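Local coordinates for protein GrgF (PDB 6LZH) that acts as a polyketide transferase of the alpha/beta-hydrolase fold, probably fusing two polyketide chains by Claisen condensation during gregatin A biosynthesis, at residues P152-A157 with T211-L216; G76-D81 with E168-L173; N80-R85 with N205-Q210; L186-E191 with V241-E246; P39-P44 with L114-N119. All coordinates share one frame; numbering follows the deposited sequence.

Contact 1. Residues P152-A157 with T211-L216; sequences PILELA and TYYKSL. With NA (sodium ion), chain D.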
# COMPACT_ATOMS: atom_id res chain seq x y z
N PRO A 152 0.13 -18.00 -9.97
CA PRO A 152 -1.28 -18.41 -9.94
C PRO A 152 -2.14 -17.50 -9.08
O PRO A 152 -3.24 -17.14 -9.51
CB PRO A 152 -1.22 -19.84 -9.37
CG PRO A 152 0.16 -20.30 -9.68
CD PRO A 152 1.01 -19.09 -9.50
N ILE A 153 -1.68 -17.09 -7.90
CA ILE A 153 -2.56 -16.30 -7.05
C ILE A 153 -2.76 -14.91 -7.63
O ILE A 153 -3.85 -14.34 -7.53
CB ILE A 153 -2.04 -16.26 -5.60
CG1 ILE A 153 -1.94 -17.68 -5.04
CG2 ILE A 153 -3.00 -15.48 -4.70
CD1 ILE A 153 -1.33 -17.74 -3.66
N LEU A 154 -1.73 -14.35 -8.27
CA LEU A 154 -1.92 -13.05 -8.93
C LEU A 154 -2.93 -13.16 -10.07
O LEU A 154 -3.75 -12.25 -10.26
CB LEU A 154 -0.57 -12.52 -9.43
CG LEU A 154 0.35 -11.94 -8.34
CD1 LEU A 154 1.71 -11.52 -8.94
CD2 LEU A 154 -0.32 -10.75 -7.66
N GLU A 155 -2.90 -14.26 -10.83
CA GLU A 155 -3.89 -14.45 -11.89
C GLU A 155 -5.30 -14.56 -11.30
O GLU A 155 -6.25 -13.99 -11.84
CB GLU A 155 -3.55 -15.70 -12.71
CG GLU A 155 -4.25 -15.82 -14.05
CD GLU A 155 -5.73 -16.18 -13.92
OE1 GLU A 155 -6.08 -17.07 -13.10
OE2 GLU A 155 -6.53 -15.57 -14.64
N LEU A 156 -5.43 -15.30 -10.18
CA LEU A 156 -6.72 -15.37 -9.49
C LEU A 156 -7.17 -13.99 -9.03
O LEU A 156 -8.37 -13.69 -9.05
CB LEU A 156 -6.62 -16.30 -8.27
CG LEU A 156 -6.31 -17.77 -8.61
CD1 LEU A 156 -6.28 -18.62 -7.35
CD2 LEU A 156 -7.35 -18.31 -9.61
N ALA A 157 -6.24 -13.17 -8.56
CA ALA A 157 -6.60 -11.82 -8.14
C ALA A 157 -7.11 -10.99 -9.32
O ALA A 157 -8.05 -10.20 -9.17
CB ALA A 157 -5.41 -11.15 -7.46
N THR A 211 -6.01 -10.61 -0.59
CA THR A 211 -5.07 -10.51 0.52
C THR A 211 -3.63 -10.70 0.03
O THR A 211 -2.74 -9.93 0.39
CB THR A 211 -5.40 -11.55 1.60
OG1 THR A 211 -6.68 -11.24 2.19
CG2 THR A 211 -4.32 -11.57 2.67
N TYR A 212 -3.40 -11.69 -0.84
CA TYR A 212 -2.05 -11.94 -1.33
C TYR A 212 -1.57 -10.83 -2.26
O TYR A 212 -0.41 -10.42 -2.20
CB TYR A 212 -1.99 -13.31 -2.03
CG TYR A 212 -0.57 -13.70 -2.41
CD1 TYR A 212 0.27 -14.36 -1.51
CD2 TYR A 212 -0.06 -13.40 -3.67
CE1 TYR A 212 1.58 -14.71 -1.85
CE2 TYR A 212 1.25 -13.74 -4.02
CZ TYR A 212 2.06 -14.40 -3.11
OH TYR A 212 3.35 -14.74 -3.46
N TYR A 213 -2.47 -10.32 -3.12
CA TYR A 213 -2.15 -9.17 -3.97
C TYR A 213 -1.64 -7.98 -3.15
O TYR A 213 -0.60 -7.40 -3.45
CB TYR A 213 -3.39 -8.77 -4.79
CG TYR A 213 -3.20 -7.52 -5.65
CD1 TYR A 213 -3.38 -6.24 -5.12
CD2 TYR A 213 -2.85 -7.63 -6.99
CE1 TYR A 213 -3.20 -5.10 -5.91
CE2 TYR A 213 -2.67 -6.50 -7.78
CZ TYR A 213 -2.85 -5.24 -7.24
OH TYR A 213 -2.69 -4.12 -8.04
N LYS A 214 -2.39 -7.58 -2.12
CA LYS A 214 -1.98 -6.41 -1.35
C LYS A 214 -0.69 -6.66 -0.56
O LYS A 214 0.09 -5.72 -0.37
CB LYS A 214 -3.10 -5.99 -0.42
CG LYS A 214 -4.26 -5.31 -1.15
CD LYS A 214 -5.23 -4.66 -0.17
CE LYS A 214 -6.50 -4.17 -0.87
NZ LYS A 214 -7.45 -5.30 -1.16
N SER A 215 -0.45 -7.89 -0.10
CA SER A 215 0.77 -8.10 0.67
C SER A 215 2.02 -8.01 -0.19
O SER A 215 3.08 -7.66 0.33
CB SER A 215 0.72 -9.45 1.41
OG SER A 215 0.56 -10.54 0.52
N LEU A 216 1.92 -8.26 -1.50
CA LEU A 216 3.12 -8.15 -2.33
C LEU A 216 3.65 -6.72 -2.36
O LEU A 216 4.85 -6.52 -2.54
CB LEU A 216 2.86 -8.62 -3.76
CG LEU A 216 2.75 -10.11 -4.05
CD1 LEU A 216 2.66 -10.29 -5.57
CD2 LEU A 216 3.93 -10.92 -3.47
NA NA D . 4.71 -8.36 1.85
O HOH W 1 6.25 -7.86 0.06
O HOH W 2 6.94 -9.28 2.81
O HOH W 3 3.62 -8.92 4.00
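I153 lays its CG2 branch against the root of the Y212 side chain, CG2 standing 3.6 Å from Y212 CB, while its CD1 sits over one face of the phenol ring, out toward the rim. The two side chains cross at about a right angle, Y212 carrying its ring anti to the backbone N (chi1 -173°). L154 extends the tight part: it meets L216 tip to tip, with L154 CD2 3.7 Å from L216 CD1, and CD1 of L154 is equally near that methyl. This is helix-on-helix packing in the cap inserted between strands 133-137 and 232-237 of the alpha/beta-hydrolase core, where the short axes of 152-157 and 211-216 run 113° apart and approach to 9.3 Å. Toward Y213 the fit is slacker, A157 CB lying 4.1 Å from Y213 CB, and the second subunit takes over: its H92 bonds to the Y213 hydroxyl and its F127 meets the ring. The Y212 hydroxyl instead reaches T144 O. On the face of 211-216 turned from the apolar seam, solvent enters. S215 O binds a sodium ion at 2.3 Å, joined by W218 O and three waters, and S215 OG turns back to bond Y212 O, which also receives L216 N from the same face of its plane.

Contact 2. Residues G76-D81 with E168-L173; sequences GEPRND and EEPMYL
Y172 reaches across to the loop 76-81 with its hydroxyl: Y172 OH donates to R79 O, 2.8 Å away. With CG anti to the carbonyl carbon (chi1 -71°), the ring is carried toward that loop. The carbonyl oxygen lies at the edge of the ring and in its plane, although the hydroxyl is tilted 25° from the plane of the peptide group it serves. Beside this bond the phenol end is packed by P78, whose CB is 3.3 Å from Y172 OH. P78 follows a cis peptide bond, and its ring meets that of P170 obliquely, P78 CG lying 3.7 Å from P170 CG, so the two prolines form a small apolar patch next to the polar one. N80 adds its CB beside the ring, 4.2 Å from Y172 CE2. A phenylalanine in place of Y172 would probably leave R79 O without its hydroxyl donor. R79 itself turns its guanidinium group back on its own loop, NH1 bonding G76 O as well as S74 O. Y172 opens strand 172-174, antiparallel to strand 206-208, and its ring also touches R206 and S208 there. The loop 76-81 leads from strand 62-66 to helix 84-99, and P78 further packs on R164 of helix 150-165.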
# COMPACT_ATOMS: atom_id res chain seq x y z
N GLY A 76 -17.06 -3.98 7.08
CA GLY A 76 -16.06 -4.14 6.05
C GLY A 76 -16.38 -5.27 5.09
O GLY A 76 -16.75 -6.37 5.52
N GLU A 77 -16.25 -5.01 3.79
CA GLU A 77 -16.47 -6.00 2.74
C GLU A 77 -15.34 -5.94 1.73
O GLU A 77 -14.84 -4.85 1.43
CB GLU A 77 -17.81 -5.76 2.02
CG GLU A 77 -19.02 -5.91 2.90
CD GLU A 77 -19.30 -7.35 3.26
OE1 GLU A 77 -18.94 -8.25 2.47
OE2 GLU A 77 -19.88 -7.58 4.34
N PRO A 78 -14.89 -7.09 1.20
CA PRO A 78 -15.24 -8.46 1.59
C PRO A 78 -14.79 -8.78 3.02
O PRO A 78 -13.90 -8.10 3.55
CB PRO A 78 -14.46 -9.33 0.60
CG PRO A 78 -14.05 -8.40 -0.52
CD PRO A 78 -13.88 -7.06 0.12
N ARG A 79 -15.39 -9.80 3.64
CA ARG A 79 -14.88 -10.28 4.92
C ARG A 79 -13.55 -10.99 4.71
O ARG A 79 -13.23 -11.42 3.61
CB ARG A 79 -15.88 -11.23 5.57
CG ARG A 79 -17.30 -10.80 5.39
CD ARG A 79 -17.54 -9.53 6.16
NE ARG A 79 -17.36 -9.74 7.60
CZ ARG A 79 -17.34 -8.75 8.49
NH1 ARG A 79 -17.47 -7.48 8.10
NH2 ARG A 79 -17.17 -9.04 9.77
N ASN A 80 -12.77 -11.11 5.79
CA ASN A 80 -11.55 -11.92 5.76
C ASN A 80 -10.69 -11.53 4.57
O ASN A 80 -10.25 -12.35 3.77
CB ASN A 80 -11.90 -13.40 5.71
CG ASN A 80 -12.67 -13.83 6.92
OD1 ASN A 80 -13.88 -14.08 6.86
ND2 ASN A 80 -11.97 -13.87 8.03
N ASP A 81 -10.50 -10.22 4.44
CA ASP A 81 -9.83 -9.59 3.31
C ASP A 81 -8.82 -8.63 3.96
O ASP A 81 -9.20 -7.58 4.49
CB ASP A 81 -10.85 -8.88 2.43
CG ASP A 81 -10.21 -8.10 1.31
OD1 ASP A 81 -9.36 -8.69 0.62
OD2 ASP A 81 -10.57 -6.92 1.14
N GLU A 168 -20.15 -10.88 -9.37
CA GLU A 168 -19.87 -12.13 -8.69
C GLU A 168 -19.39 -11.86 -7.26
O GLU A 168 -18.90 -10.78 -6.93
CB GLU A 168 -18.81 -12.94 -9.45
CG GLU A 168 -19.17 -13.27 -10.90
CD GLU A 168 -20.20 -14.40 -11.00
OE1 GLU A 168 -20.37 -15.16 -10.00
OE2 GLU A 168 -20.84 -14.53 -12.06
N GLU A 169 -19.53 -12.87 -6.41
CA GLU A 169 -19.00 -12.77 -5.06
C GLU A 169 -17.47 -12.82 -5.08
O GLU A 169 -16.87 -13.36 -6.02
CB GLU A 169 -19.54 -13.91 -4.20
CG GLU A 169 -21.03 -13.84 -3.94
CD GLU A 169 -21.43 -12.56 -3.27
OE1 GLU A 169 -22.22 -11.80 -3.88
OE2 GLU A 169 -20.96 -12.30 -2.15
N PRO A 170 -16.82 -12.28 -4.05
CA PRO A 170 -15.35 -12.33 -4.01
C PRO A 170 -14.85 -13.76 -3.89
O PRO A 170 -15.50 -14.63 -3.33
CB PRO A 170 -15.00 -11.50 -2.77
CG PRO A 170 -16.25 -10.68 -2.46
CD PRO A 170 -17.39 -11.54 -2.91
N MET A 171 -13.68 -14.01 -4.46
CA MET A 171 -13.09 -15.34 -4.42
C MET A 171 -12.20 -15.50 -3.19
O MET A 171 -11.47 -14.59 -2.80
CB MET A 171 -12.29 -15.60 -5.69
CG MET A 171 -11.53 -16.89 -5.71
SD MET A 171 -10.27 -16.85 -7.01
CE MET A 171 -11.20 -16.08 -8.33
N TYR A 172 -12.27 -16.68 -2.58
CA TYR A 172 -11.50 -16.97 -1.38
C TYR A 172 -10.61 -18.18 -1.63
O TYR A 172 -10.93 -19.05 -2.44
CB TYR A 172 -12.41 -17.22 -0.18
CG TYR A 172 -13.07 -15.95 0.31
CD1 TYR A 172 -14.26 -15.51 -0.23
CD2 TYR A 172 -12.48 -15.18 1.32
CE1 TYR A 172 -14.86 -14.35 0.20
CE2 TYR A 172 -13.08 -14.01 1.76
CZ TYR A 172 -14.27 -13.61 1.19
OH TYR A 172 -14.88 -12.45 1.61
N LEU A 173 -9.49 -18.22 -0.93
CA LEU A 173 -8.67 -19.41 -0.90
C LEU A 173 -8.80 -20.09 0.46
O LEU A 173 -8.86 -19.40 1.48
CB LEU A 173 -7.20 -19.08 -1.15
CG LEU A 173 -6.93 -18.61 -2.56
CD1 LEU A 173 -5.46 -18.28 -2.71
CD2 LEU A 173 -7.38 -19.68 -3.55

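Contact 3. Residues N80-R85 with N205-Q210; sequences NDIDAR and NRISVQ
D81 and S208 meet side chain to side chain where strand 206-208 gives way to helix 209-216, with S208 as the N-cap of that helix. CG of D81 stands anti to the backbone N (chi1 175°), which swings OD1 over to S208 OG, its donor; the modelled 2.4 Å between S208 OG and D81 OD1 is so short that the exact length is doubtful. The neighbouring backbone bond, S208 N to N80 O, is 2.9 Å long. Q210 adds its CB against D81 OD1, at 3.7 Å. Alongside, the isoleucines cross at about a right angle, the I82 CG1 methylene pressed unusually tightly on I207 CD1, 3.4 Å away. In the next shell, R69 forms a salt bridge with D81 OD2, so the carboxylate is held from both oxygens. An alanine in place of D81 would probably leave R69 without its counter-charge and S208 OG without this acceptor. N42 ND2 bonds R206 O, and N42 OD1 takes the side-chain ND2 of N80. T211 OG1 bonds both S208 OG and I82 N.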
# COMPACT_ATOMS: atom_id res chain seq x y z
N ASN A 80 -12.77 -11.11 5.79
CA ASN A 80 -11.55 -11.92 5.76
C ASN A 80 -10.69 -11.53 4.57
O ASN A 80 -10.25 -12.35 3.77
CB ASN A 80 -11.90 -13.40 5.71
CG ASN A 80 -12.67 -13.83 6.92
OD1 ASN A 80 -13.88 -14.08 6.86
ND2 ASN A 80 -11.97 -13.87 8.03
N ASP A 81 -10.50 -10.22 4.44
CA ASP A 81 -9.83 -9.59 3.31
C ASP A 81 -8.82 -8.63 3.96
O ASP A 81 -9.20 -7.58 4.49
CB ASP A 81 -10.85 -8.88 2.43
CG ASP A 81 -10.21 -8.10 1.31
OD1 ASP A 81 -9.36 -8.69 0.62
OD2 ASP A 81 -10.57 -6.92 1.14
N ILE A 82 -7.55 -9.02 3.96
CA ILE A 82 -6.56 -8.44 4.87
C ILE A 82 -5.79 -7.37 4.11
O ILE A 82 -5.40 -7.57 2.95
CB ILE A 82 -5.60 -9.52 5.42
CG1 ILE A 82 -6.32 -10.57 6.30
CG2 ILE A 82 -4.46 -8.89 6.19
CD1 ILE A 82 -7.56 -10.10 7.01
N ASP A 83 -5.58 -6.23 4.76
CA ASP A 83 -4.90 -5.09 4.14
C ASP A 83 -4.07 -4.43 5.24
O ASP A 83 -4.62 -3.67 6.05
CB ASP A 83 -5.91 -4.12 3.53
CG ASP A 83 -5.24 -3.01 2.73
OD1 ASP A 83 -4.00 -2.86 2.83
OD2 ASP A 83 -5.96 -2.28 2.02
N ALA A 84 -2.77 -4.74 5.29
CA ALA A 84 -1.94 -4.21 6.36
C ALA A 84 -1.91 -2.69 6.35
O ALA A 84 -2.03 -2.05 7.40
CB ALA A 84 -0.51 -4.75 6.25
N ARG A 85 -1.75 -2.09 5.16
CA ARG A 85 -1.72 -0.63 5.09
C ARG A 85 -3.00 -0.03 5.67
O ARG A 85 -2.94 0.90 6.48
CB ARG A 85 -1.54 -0.17 3.64
CG ARG A 85 -1.40 1.32 3.55
CD ARG A 85 -1.32 1.76 2.08
NE ARG A 85 -2.65 1.98 1.54
CZ ARG A 85 -2.88 2.46 0.33
NH1 ARG A 85 -1.87 2.77 -0.46
NH2 ARG A 85 -4.13 2.64 -0.09
N ASN A 205 -11.32 -20.39 8.02
CA ASN A 205 -10.28 -21.05 7.22
C ASN A 205 -10.25 -20.56 5.77
O ASN A 205 -9.82 -21.31 4.88
CB ASN A 205 -10.47 -22.57 7.27
CG ASN A 205 -11.64 -23.04 6.43
OD1 ASN A 205 -12.67 -22.37 6.35
ND2 ASN A 205 -11.48 -24.19 5.79
N ARG A 206 -10.70 -19.34 5.51
CA ARG A 206 -10.70 -18.77 4.18
C ARG A 206 -10.17 -17.34 4.24
O ARG A 206 -10.38 -16.62 5.22
CB ARG A 206 -12.12 -18.77 3.56
CG ARG A 206 -12.81 -20.13 3.58
CD ARG A 206 -13.66 -20.37 2.33
NE ARG A 206 -12.98 -21.25 1.38
CZ ARG A 206 -13.34 -21.39 0.11
NH1 ARG A 206 -14.38 -20.71 -0.36
NH2 ARG A 206 -12.66 -22.21 -0.69
N ILE A 207 -9.49 -16.95 3.17
CA ILE A 207 -8.92 -15.61 3.06
C ILE A 207 -9.11 -15.16 1.62
O ILE A 207 -9.04 -15.98 0.69
CB ILE A 207 -7.43 -15.62 3.49
CG1 ILE A 207 -6.89 -14.20 3.56
CG2 ILE A 207 -6.59 -16.46 2.54
CD1 ILE A 207 -7.15 -13.55 4.88
N SER A 208 -9.41 -13.88 1.42
CA SER A 208 -9.63 -13.39 0.06
C SER A 208 -8.36 -13.52 -0.76
O SER A 208 -7.25 -13.37 -0.24
CB SER A 208 -10.07 -11.92 0.08
OG SER A 208 -8.98 -11.09 0.41
N VAL A 209 -8.52 -13.80 -2.05
CA VAL A 209 -7.35 -13.82 -2.92
C VAL A 209 -6.70 -12.44 -3.00
O VAL A 209 -5.50 -12.34 -3.28
CB VAL A 209 -7.69 -14.33 -4.34
CG1 VAL A 209 -8.33 -15.70 -4.29
CG2 VAL A 209 -8.60 -13.35 -5.08
N GLN A 210 -7.45 -11.37 -2.76
CA GLN A 210 -6.85 -10.05 -2.81
C GLN A 210 -5.87 -9.84 -1.67
O GLN A 210 -4.99 -8.97 -1.76
CB GLN A 210 -7.95 -8.97 -2.76
CG GLN A 210 -8.92 -9.05 -3.95
CD GLN A 210 -8.20 -8.86 -5.28
OE1 GLN A 210 -7.21 -8.12 -5.38
NE2 GLN A 210 -8.70 -9.54 -6.31

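Contact 4. Residues L186-E191 with V241-E246; sequences LQLAAE and VSCPTE
L188 pushes its CD1 methyl over the turn at S242 and C243, 3.5 Å from S242 O and up against the sulfur of C243. The modelled 3.2 Å between L188 CD1 and C243 SG is shorter than a relaxed carbon–sulfur contact, and with chi2 of L188 at an unusual 145° the placing of that methyl is somewhat doubtful. Because CG stands anti to the backbone N (chi1 172°), the branch projects from the first turn of its helix toward the 241-246 loop. One turn later E191 adds a polar link: its chain is extended beyond CG and brings OE2 within 3.3 Å of S242 OG, which donates a weak hydrogen bond. The contact thus has an apolar half at C243 and a thinly held polar half toward the surface. The loop follows D240, an active-site residue whose OD1 accepts a hydrogen bond from C243 N; the C243 side chain, in turn, touches the active-site H269. In the fold, helix 187-198 of the cap leans here on the connection between core strand 232-237 and helix 245-254, with P244 as the N-cap of the latter.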
# COMPACT_ATOMS: atom_id res chain seq x y z
N LEU A 186 0.26 -19.24 2.59
CA LEU A 186 -0.72 -19.60 3.61
C LEU A 186 -0.22 -20.65 4.60
O LEU A 186 -1.03 -21.19 5.35
CB LEU A 186 -2.01 -20.09 2.95
CG LEU A 186 -2.90 -19.01 2.31
CD1 LEU A 186 -4.31 -19.53 2.10
CD2 LEU A 186 -2.91 -17.75 3.17
N GLN A 187 1.09 -20.94 4.65
CA GLN A 187 1.54 -22.03 5.51
C GLN A 187 1.38 -21.68 6.99
O GLN A 187 1.01 -22.54 7.79
CB GLN A 187 2.98 -22.42 5.21
CG GLN A 187 3.28 -23.85 5.64
CD GLN A 187 4.65 -24.34 5.23
OE1 GLN A 187 4.86 -25.54 5.01
NE2 GLN A 187 5.60 -23.42 5.15
N LEU A 188 1.67 -20.43 7.38
CA LEU A 188 1.43 -20.04 8.76
C LEU A 188 -0.02 -20.30 9.15
O LEU A 188 -0.30 -20.82 10.23
CB LEU A 188 1.77 -18.56 8.98
CG LEU A 188 1.35 -18.08 10.38
CD1 LEU A 188 2.34 -17.11 10.84
CD2 LEU A 188 -0.04 -17.44 10.44
N ALA A 189 -0.94 -19.88 8.28
CA ALA A 189 -2.36 -20.06 8.56
C ALA A 189 -2.71 -21.54 8.66
O ALA A 189 -3.38 -21.97 9.61
CB ALA A 189 -3.20 -19.38 7.47
N ALA A 190 -2.25 -22.34 7.70
CA ALA A 190 -2.57 -23.76 7.71
C ALA A 190 -1.92 -24.47 8.90
O ALA A 190 -2.45 -25.49 9.37
CB ALA A 190 -2.13 -24.39 6.39
N GLU A 191 -0.79 -23.95 9.39
CA GLU A 191 -0.13 -24.54 10.56
C GLU A 191 -0.83 -24.16 11.85
O GLU A 191 -0.91 -24.97 12.78
CB GLU A 191 1.33 -24.09 10.63
CG GLU A 191 2.31 -25.05 10.02
CD GLU A 191 3.65 -24.39 9.75
OE1 GLU A 191 4.38 -24.86 8.86
OE2 GLU A 191 3.96 -23.39 10.44
N VAL A 241 8.67 -21.36 14.15
CA VAL A 241 8.74 -21.89 12.80
C VAL A 241 7.56 -21.47 11.94
O VAL A 241 7.59 -21.70 10.72
CB VAL A 241 8.88 -23.43 12.83
CG1 VAL A 241 10.23 -23.81 13.45
CG2 VAL A 241 7.75 -24.07 13.62
N SER A 242 6.56 -20.82 12.52
CA SER A 242 5.39 -20.30 11.82
C SER A 242 5.64 -18.90 11.28
O SER A 242 5.41 -18.63 10.09
CB SER A 242 4.17 -20.31 12.75
OG SER A 242 3.92 -21.62 13.23
N CYS A 243 6.08 -17.98 12.15
CA CYS A 243 6.63 -16.68 11.77
C CYS A 243 8.12 -16.80 12.03
O CYS A 243 8.58 -16.50 13.14
CB CYS A 243 6.05 -15.54 12.61
SG CYS A 243 4.35 -15.12 12.31
N PRO A 244 8.94 -17.21 11.03
CA PRO A 244 10.36 -17.54 11.29
C PRO A 244 11.08 -16.56 12.20
O PRO A 244 11.09 -15.35 11.95
CB PRO A 244 10.96 -17.55 9.88
CG PRO A 244 9.81 -18.05 9.01
CD PRO A 244 8.56 -17.46 9.63
N THR A 245 11.67 -17.07 13.27
CA THR A 245 12.49 -16.24 14.15
C THR A 245 13.51 -15.43 13.36
O THR A 245 13.75 -14.25 13.68
CB THR A 245 13.18 -17.14 15.19
OG1 THR A 245 12.18 -17.81 15.98
CG2 THR A 245 14.10 -16.33 16.12
N GLU A 246 14.10 -16.02 12.31
CA GLU A 246 15.06 -15.26 11.52
C GLU A 246 14.41 -14.03 10.89
O GLU A 246 15.02 -12.96 10.86
CB GLU A 246 15.66 -16.13 10.42
CG GLU A 246 16.68 -17.13 10.91
CD GLU A 246 17.05 -18.10 9.80
OE1 GLU A 246 16.12 -18.65 9.17
OE2 GLU A 246 18.25 -18.29 9.55

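Contact 5. Residues P39-P44 with L114-N119; sequences PGFNMP and LCFGGN
F41 and F116 turn their rings the same way off their backbones, each with CG anti to its own N (chi1 179° in F41), and the side chains run obliquely past one another. F41 CB and F116 CB are 3.9 Å apart. F116 CD1 comes in at the edge of the F41 ring, near its plane, 4.2 Å from F41 CD1. The active-site C115 likewise sends SG away from its N, chi1 178°, bringing C115 SG 3.8 Å from F41 N and against F41 CB. Its own backbone is strained, with phi +62°, as at the nucleophile elbow of alpha/beta hydrolases, the sharp turn from strand 108-114 into helix 116-127. The elbow needs small neighbours: a CB on G117 would clash with P39 O, and one on G40 would crowd C115 CB. G40 CA also makes a C-H...O contact of 3.3 Å with L114 O. F116 is covered further out by I82 and A84, while the F41 ring packs on I207. The C115 side chain touches H269, the active-site histidine. The N-H groups of F41 and F116 converge on the space beside C115 SG, F41 N and F116 N lying 4.0 Å apart. This is consistent with the oxyanion hole of the family, in which the amide of the residue after the nucleophile and one from the loop after strand 32-38 would steady a negatively charged intermediate.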
# COMPACT_ATOMS: atom_id res chain seq x y z
N PRO A 39 -4.92 -8.32 16.88
CA PRO A 39 -4.83 -9.78 16.94
C PRO A 39 -4.07 -10.37 15.76
O PRO A 39 -3.62 -9.64 14.87
CB PRO A 39 -6.30 -10.22 16.94
CG PRO A 39 -6.98 -9.15 16.12
CD PRO A 39 -6.23 -7.86 16.38
N GLY A 40 -3.95 -11.70 15.74
CA GLY A 40 -3.15 -12.38 14.74
C GLY A 40 -3.84 -12.46 13.39
O GLY A 40 -4.90 -11.89 13.14
N PHE A 41 -3.19 -13.20 12.49
CA PHE A 41 -3.58 -13.21 11.08
C PHE A 41 -4.99 -13.74 10.88
O PHE A 41 -5.30 -14.87 11.26
CB PHE A 41 -2.59 -14.06 10.29
CG PHE A 41 -2.91 -14.15 8.83
CD1 PHE A 41 -2.52 -13.13 7.97
CD2 PHE A 41 -3.59 -15.25 8.32
CE1 PHE A 41 -2.81 -13.20 6.62
CE2 PHE A 41 -3.88 -15.33 6.96
CZ PHE A 41 -3.48 -14.29 6.11
N ASN A 42 -5.84 -12.92 10.27
CA ASN A 42 -7.20 -13.30 9.92
C ASN A 42 -8.02 -13.69 11.14
O ASN A 42 -9.00 -14.44 11.02
CB ASN A 42 -7.21 -14.45 8.89
CG ASN A 42 -8.52 -14.52 8.11
OD1 ASN A 42 -9.16 -13.50 7.89
ND2 ASN A 42 -8.92 -15.73 7.73
N MET A 43 -7.65 -13.19 12.33
CA MET A 43 -8.32 -13.57 13.57
C MET A 43 -9.09 -12.40 14.17
O MET A 43 -8.68 -11.24 14.04
CB MET A 43 -7.31 -14.08 14.60
CG MET A 43 -6.74 -15.47 14.28
SD MET A 43 -8.06 -16.71 14.10
CE MET A 43 -8.60 -16.92 15.81
N PRO A 44 -10.22 -12.67 14.82
CA PRO A 44 -10.92 -11.64 15.58
C PRO A 44 -10.23 -11.42 16.93
O PRO A 44 -9.27 -12.09 17.29
CB PRO A 44 -12.32 -12.23 15.75
CG PRO A 44 -12.06 -13.70 15.87
CD PRO A 44 -10.90 -13.98 14.91
N LEU A 114 0.02 -8.99 18.13
CA LEU A 114 0.47 -10.38 18.05
C LEU A 114 0.41 -10.84 16.60
O LEU A 114 -0.59 -10.64 15.91
CB LEU A 114 -0.41 -11.28 18.93
CG LEU A 114 -0.17 -12.78 18.80
CD1 LEU A 114 1.24 -13.19 19.31
CD2 LEU A 114 -1.23 -13.55 19.56
N CYS A 115 1.49 -11.46 16.13
CA CYS A 115 1.52 -12.12 14.82
C CYS A 115 1.27 -11.05 13.76
O CYS A 115 2.03 -10.06 13.71
CB CYS A 115 0.53 -13.29 14.84
SG CYS A 115 0.37 -14.21 13.26
N PHE A 116 0.28 -11.18 12.87
CA PHE A 116 0.04 -10.14 11.87
C PHE A 116 -0.27 -8.81 12.54
O PHE A 116 0.07 -7.75 12.00
CB PHE A 116 -1.09 -10.56 10.94
CG PHE A 116 -1.37 -9.54 9.86
CD1 PHE A 116 -0.61 -9.52 8.71
CD2 PHE A 116 -2.37 -8.60 10.01
CE1 PHE A 116 -0.85 -8.59 7.72
CE2 PHE A 116 -2.62 -7.66 9.03
CZ PHE A 116 -1.85 -7.66 7.89
N GLY A 117 -0.93 -8.83 13.71
CA GLY A 117 -1.18 -7.61 14.45
C GLY A 117 0.10 -6.88 14.85
O GLY A 117 0.08 -5.66 14.99
N GLY A 118 1.21 -7.62 14.98
CA GLY A 118 2.48 -7.00 15.32
C GLY A 118 3.11 -6.32 14.13
O GLY A 118 3.79 -5.31 14.30
N ASN A 119 2.89 -6.86 12.94
CA ASN A 119 3.29 -6.17 11.71
C ASN A 119 2.57 -4.83 11.60
O ASN A 119 3.19 -3.78 11.44
CB ASN A 119 2.99 -7.08 10.52
CG ASN A 119 3.37 -6.46 9.17
OD1 ASN A 119 2.90 -5.39 8.81
ND2 ASN A 119 4.21 -7.17 8.42

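From the N terminus, contact 5 closes first, bringing the loop after strand 32-38 to the elbow after strand 108-114. Contacts 2 and 3 both start from the 76-85 stretch inside that loop and end beyond it, so both cross contact 5 and join the core to the small antiparallel two-stranded sheet 172-174/206-208. Contact 1 opens only after contact 5 has closed, crosses contacts 2 and 3, and binds two cap helices together near the second subunit. Contact 4 follows contacts 5 and 2 in series, crosses contacts 1 and 3, and returns the cap to the core beside the active site, where C243 approaches C115 of contact 5.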